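Local coordinates for OxsB protein (Bacillus megaterium, PDB 5UL3) that uses cobalamin, a [4Fe-4S] cluster and S-adenosylmethionine in a radical-based oxidative ring contraction of dAMP, giving the oxetane aldehyde precursor of oxetanocin A, at residues K391-V403 with W420-G434. Sequence-based numbering, arbitrary orientation.
Sequences KIKFDFAARADSV and WHYCALAGADRIFIG
The backbone oxygen of S402 takes the indole N-H of W420 in a nearly straight bond (NE1 to O 3.0 Å, 175° at the hydrogen) and a second bond from R416 of the same helix. The acceptor lies in the indole plane, but the nitrogen stands above the carbonyl plane. V403 CG2 presses on one indole face, 3.6 Å from W420 CZ2, while A398 CB meets the ring edge. With chi1 at 62°, F396 CG sits between its backbone N and carbonyl carbon, which brings the ring against W420 and I431: F396 CE1 comes within 3.6 Å of W420 CH2, the rings oblique, and I431 CG1 makes a CH-pi contact over one F396 face. F432 has the parallel pattern, its N donating to F396 O (3.0 Å) and its O accepting from A398 N (2.8 Å). G427, with phi 120° and bonds from G427 N to A424 O and A428 N to C423 O, closes helix 410-426 in a Schellman motif; its O receives F394 N (2.9 Å). The backbone N-H of R430 meets D395 OD1 from above the carboxylate plane (N to OD1 3.0 Å). Strand 393-398, helix 410-426 and strand 432-436 thus form a beta-alpha-beta crossover of the radical SAM partial TIM barrel, where R399, salt-bridged to E364 and D401, lies beside the iron-sulfur cluster.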
# COMPACT_ATOMS: atom_id res chain seq x y z
N LYS A 391 4.69 12.83 -19.79
CA LYS A 391 4.00 11.57 -19.51
C LYS A 391 4.40 11.04 -18.14
O LYS A 391 5.51 11.29 -17.65
CB LYS A 391 4.32 10.53 -20.59
CG LYS A 391 3.76 10.90 -21.98
CD LYS A 391 4.49 10.18 -23.12
CE LYS A 391 3.80 8.88 -23.53
NZ LYS A 391 2.39 9.11 -24.00
N ILE A 392 3.50 10.27 -17.53
CA ILE A 392 3.80 9.61 -16.26
C ILE A 392 3.50 8.13 -16.40
O ILE A 392 2.89 7.68 -17.37
CB ILE A 392 3.00 10.20 -15.08
CG1 ILE A 392 1.54 9.74 -15.16
CG2 ILE A 392 3.10 11.74 -15.04
CD1 ILE A 392 0.85 9.78 -13.80
N LYS A 393 3.95 7.36 -15.42
CA LYS A 393 3.51 5.98 -15.26
C LYS A 393 2.86 5.82 -13.89
O LYS A 393 3.24 6.50 -12.92
CB LYS A 393 4.68 5.02 -15.43
CG LYS A 393 5.26 5.13 -16.84
CD LYS A 393 6.13 3.96 -17.20
CE LYS A 393 6.43 3.96 -18.70
NZ LYS A 393 5.25 3.58 -19.53
N PHE A 394 1.86 4.94 -13.79
CA PHE A 394 1.27 4.74 -12.48
C PHE A 394 0.79 3.30 -12.34
O PHE A 394 0.40 2.66 -13.32
CB PHE A 394 0.14 5.76 -12.19
CG PHE A 394 -1.08 5.67 -13.10
CD1 PHE A 394 -1.07 6.28 -14.35
CD2 PHE A 394 -2.25 5.04 -12.67
CE1 PHE A 394 -2.20 6.23 -15.19
CE2 PHE A 394 -3.39 4.99 -13.49
CZ PHE A 394 -3.36 5.60 -14.75
N ASP A 395 0.88 2.79 -11.11
CA ASP A 395 0.44 1.44 -10.77
C ASP A 395 -0.80 1.51 -9.88
O ASP A 395 -0.93 2.41 -9.06
CB ASP A 395 1.54 0.69 -10.01
CG ASP A 395 2.83 0.51 -10.83
OD1 ASP A 395 2.88 0.90 -12.02
OD2 ASP A 395 3.80 -0.01 -10.26
N PHE A 396 -1.70 0.52 -10.01
CA PHE A 396 -2.82 0.41 -9.09
C PHE A 396 -3.30 -1.03 -9.07
O PHE A 396 -2.83 -1.86 -9.84
CB PHE A 396 -3.97 1.36 -9.45
CG PHE A 396 -4.59 1.12 -10.81
CD1 PHE A 396 -5.66 0.25 -10.96
CD2 PHE A 396 -4.16 1.84 -11.93
CE1 PHE A 396 -6.26 0.06 -12.21
CE2 PHE A 396 -4.76 1.66 -13.17
CZ PHE A 396 -5.81 0.77 -13.31
N ALA A 397 -4.23 -1.33 -8.16
CA ALA A 397 -4.79 -2.66 -8.00
C ALA A 397 -6.26 -2.68 -8.42
O ALA A 397 -6.95 -1.66 -8.33
CB ALA A 397 -4.67 -3.14 -6.55
N ALA A 398 -6.72 -3.84 -8.86
CA ALA A 398 -8.12 -3.96 -9.30
C ALA A 398 -8.58 -5.40 -9.19
O ALA A 398 -7.77 -6.33 -9.29
CB ALA A 398 -8.30 -3.47 -10.74
N ARG A 399 -9.90 -5.58 -9.01
CA ARG A 399 -10.49 -6.91 -9.07
C ARG A 399 -10.66 -7.34 -10.52
O ARG A 399 -10.85 -6.52 -11.42
CB ARG A 399 -11.88 -6.96 -8.41
CG ARG A 399 -12.06 -6.17 -7.16
CD ARG A 399 -13.43 -6.50 -6.49
NE ARG A 399 -14.59 -6.32 -7.35
CZ ARG A 399 -15.30 -5.20 -7.43
NH1 ARG A 399 -16.36 -5.13 -8.23
NH2 ARG A 399 -14.95 -4.14 -6.71
N ALA A 400 -10.65 -8.66 -10.74
CA ALA A 400 -10.89 -9.17 -12.09
C ALA A 400 -12.23 -8.68 -12.64
O ALA A 400 -12.32 -8.36 -13.83
CB ALA A 400 -10.85 -10.69 -12.11
N ASP A 401 -13.27 -8.60 -11.79
CA ASP A 401 -14.56 -8.15 -12.30
C ASP A 401 -14.66 -6.64 -12.47
O ASP A 401 -15.71 -6.14 -12.88
CB ASP A 401 -15.71 -8.68 -11.42
CG ASP A 401 -15.50 -8.43 -9.93
OD1 ASP A 401 -14.44 -8.81 -9.39
OD2 ASP A 401 -16.43 -7.91 -9.29
N SER A 402 -13.60 -5.89 -12.14
CA SER A 402 -13.52 -4.52 -12.60
C SER A 402 -13.08 -4.43 -14.05
O SER A 402 -13.10 -3.34 -14.63
CB SER A 402 -12.56 -3.70 -11.73
OG SER A 402 -13.01 -3.61 -10.39
N VAL A 403 -12.67 -5.55 -14.64
CA VAL A 403 -12.31 -5.61 -16.06
C VAL A 403 -13.44 -6.24 -16.87
O VAL A 403 -13.89 -5.67 -17.86
CB VAL A 403 -11.01 -6.43 -16.25
CG1 VAL A 403 -10.54 -6.35 -17.71
CG2 VAL A 403 -9.91 -5.95 -15.30
N TRP A 420 -10.30 1.00 -19.48
CA TRP A 420 -8.97 0.43 -19.30
C TRP A 420 -8.00 0.90 -20.38
O TRP A 420 -6.81 1.10 -20.11
CB TRP A 420 -9.06 -1.10 -19.27
CG TRP A 420 -9.45 -1.62 -17.92
CD1 TRP A 420 -10.72 -1.94 -17.47
CD2 TRP A 420 -8.56 -1.86 -16.82
NE1 TRP A 420 -10.66 -2.37 -16.16
CE2 TRP A 420 -9.35 -2.33 -15.74
CE3 TRP A 420 -7.17 -1.72 -16.64
CZ2 TRP A 420 -8.79 -2.67 -14.50
CZ3 TRP A 420 -6.63 -2.05 -15.40
CH2 TRP A 420 -7.44 -2.52 -14.35
N HIS A 421 -8.49 1.09 -21.60
CA HIS A 421 -7.63 1.63 -22.65
C HIS A 421 -7.17 3.03 -22.30
O HIS A 421 -5.98 3.36 -22.45
CB HIS A 421 -8.36 1.64 -24.00
CG HIS A 421 -7.52 2.11 -25.14
ND1 HIS A 421 -7.98 3.00 -26.09
CD2 HIS A 421 -6.24 1.82 -25.49
CE1 HIS A 421 -7.03 3.24 -26.97
NE2 HIS A 421 -5.96 2.53 -26.64
N TYR A 422 -8.08 3.88 -21.80
CA TYR A 422 -7.69 5.20 -21.34
C TYR A 422 -6.65 5.12 -20.23
O TYR A 422 -5.73 5.95 -20.17
CB TYR A 422 -8.91 6.00 -20.86
CG TYR A 422 -9.52 6.85 -21.96
CD1 TYR A 422 -10.45 6.31 -22.83
CD2 TYR A 422 -9.14 8.17 -22.15
CE1 TYR A 422 -11.00 7.06 -23.85
CE2 TYR A 422 -9.69 8.94 -23.16
CZ TYR A 422 -10.63 8.38 -24.01
OH TYR A 422 -11.19 9.12 -25.02
N CYS A 423 -6.80 4.15 -19.32
CA CYS A 423 -5.77 3.96 -18.29
C CYS A 423 -4.42 3.66 -18.93
O CYS A 423 -3.40 4.24 -18.55
CB CYS A 423 -6.16 2.83 -17.35
SG CYS A 423 -7.51 3.28 -16.24
N ALA A 424 -4.39 2.75 -19.91
CA ALA A 424 -3.13 2.45 -20.59
C ALA A 424 -2.57 3.70 -21.27
O ALA A 424 -1.36 3.98 -21.17
CB ALA A 424 -3.34 1.33 -21.60
N LEU A 425 -3.41 4.44 -21.99
CA LEU A 425 -2.95 5.64 -22.67
C LEU A 425 -2.35 6.63 -21.69
O LEU A 425 -1.36 7.31 -22.01
CB LEU A 425 -4.11 6.30 -23.43
CG LEU A 425 -4.67 5.58 -24.65
CD1 LEU A 425 -5.86 6.34 -25.21
CD2 LEU A 425 -3.59 5.45 -25.71
N ALA A 426 -2.93 6.74 -20.50
CA ALA A 426 -2.46 7.74 -19.55
C ALA A 426 -1.26 7.28 -18.73
O ALA A 426 -0.75 8.07 -17.92
CB ALA A 426 -3.60 8.14 -18.61
N GLY A 427 -0.82 6.04 -18.87
CA GLY A 427 0.37 5.60 -18.17
C GLY A 427 0.23 4.44 -17.20
O GLY A 427 1.19 4.13 -16.49
N ALA A 428 -0.93 3.79 -17.16
CA ALA A 428 -1.08 2.60 -16.33
C ALA A 428 0.01 1.59 -16.70
O ALA A 428 0.18 1.26 -17.87
CB ALA A 428 -2.47 1.98 -16.51
N ASP A 429 0.75 1.14 -15.69
CA ASP A 429 1.98 0.39 -15.93
C ASP A 429 1.90 -1.01 -15.34
O ASP A 429 1.48 -1.94 -16.03
CB ASP A 429 3.16 1.16 -15.35
CG ASP A 429 4.50 0.52 -15.66
OD1 ASP A 429 4.59 -0.23 -16.66
OD2 ASP A 429 5.44 0.73 -14.88
N ARG A 430 2.33 -1.19 -14.09
CA ARG A 430 2.27 -2.49 -13.43
C ARG A 430 0.98 -2.53 -12.60
O ARG A 430 0.92 -1.98 -11.50
CB ARG A 430 3.50 -2.74 -12.57
CG ARG A 430 4.62 -3.39 -13.39
CD ARG A 430 5.91 -3.58 -12.62
NE ARG A 430 6.71 -2.37 -12.69
CZ ARG A 430 7.70 -2.18 -13.56
NH1 ARG A 430 8.35 -1.03 -13.55
NH2 ARG A 430 8.04 -3.13 -14.42
N ILE A 431 -0.05 -3.20 -13.13
CA ILE A 431 -1.35 -3.30 -12.47
C ILE A 431 -1.45 -4.66 -11.77
O ILE A 431 -1.07 -5.70 -12.34
CB ILE A 431 -2.51 -3.09 -13.48
CG1 ILE A 431 -2.80 -1.61 -13.78
CG2 ILE A 431 -3.82 -3.68 -12.96
CD1 ILE A 431 -1.71 -0.60 -13.47
N PHE A 432 -1.96 -4.65 -10.53
CA PHE A 432 -2.13 -5.86 -9.73
C PHE A 432 -3.60 -6.27 -9.82
O PHE A 432 -4.47 -5.46 -9.51
CB PHE A 432 -1.76 -5.61 -8.26
CG PHE A 432 -1.96 -6.79 -7.37
CD1 PHE A 432 -3.17 -6.99 -6.71
CD2 PHE A 432 -0.93 -7.69 -7.14
CE1 PHE A 432 -3.36 -8.09 -5.89
CE2 PHE A 432 -1.11 -8.79 -6.31
CZ PHE A 432 -2.32 -8.99 -5.68
N ILE A 433 -3.86 -7.51 -10.22
CA ILE A 433 -5.24 -8.02 -10.27
C ILE A 433 -5.36 -9.12 -9.22
O ILE A 433 -4.60 -10.10 -9.25
CB ILE A 433 -5.63 -8.57 -11.65
CG1 ILE A 433 -5.36 -7.55 -12.75
CG2 ILE A 433 -7.13 -9.03 -11.64
CD1 ILE A 433 -6.34 -6.43 -12.82
N GLY A 434 -6.28 -8.95 -8.28
CA GLY A 434 -6.48 -9.93 -7.23
C GLY A 434 -7.23 -11.17 -7.70
O GLY A 434 -8.35 -11.43 -7.26
O HOH W 1 0.86 8.74 -21.33
O HOH W 2 0.86 10.16 -18.73
O HOH W 3 -10.88 -10.49 -8.46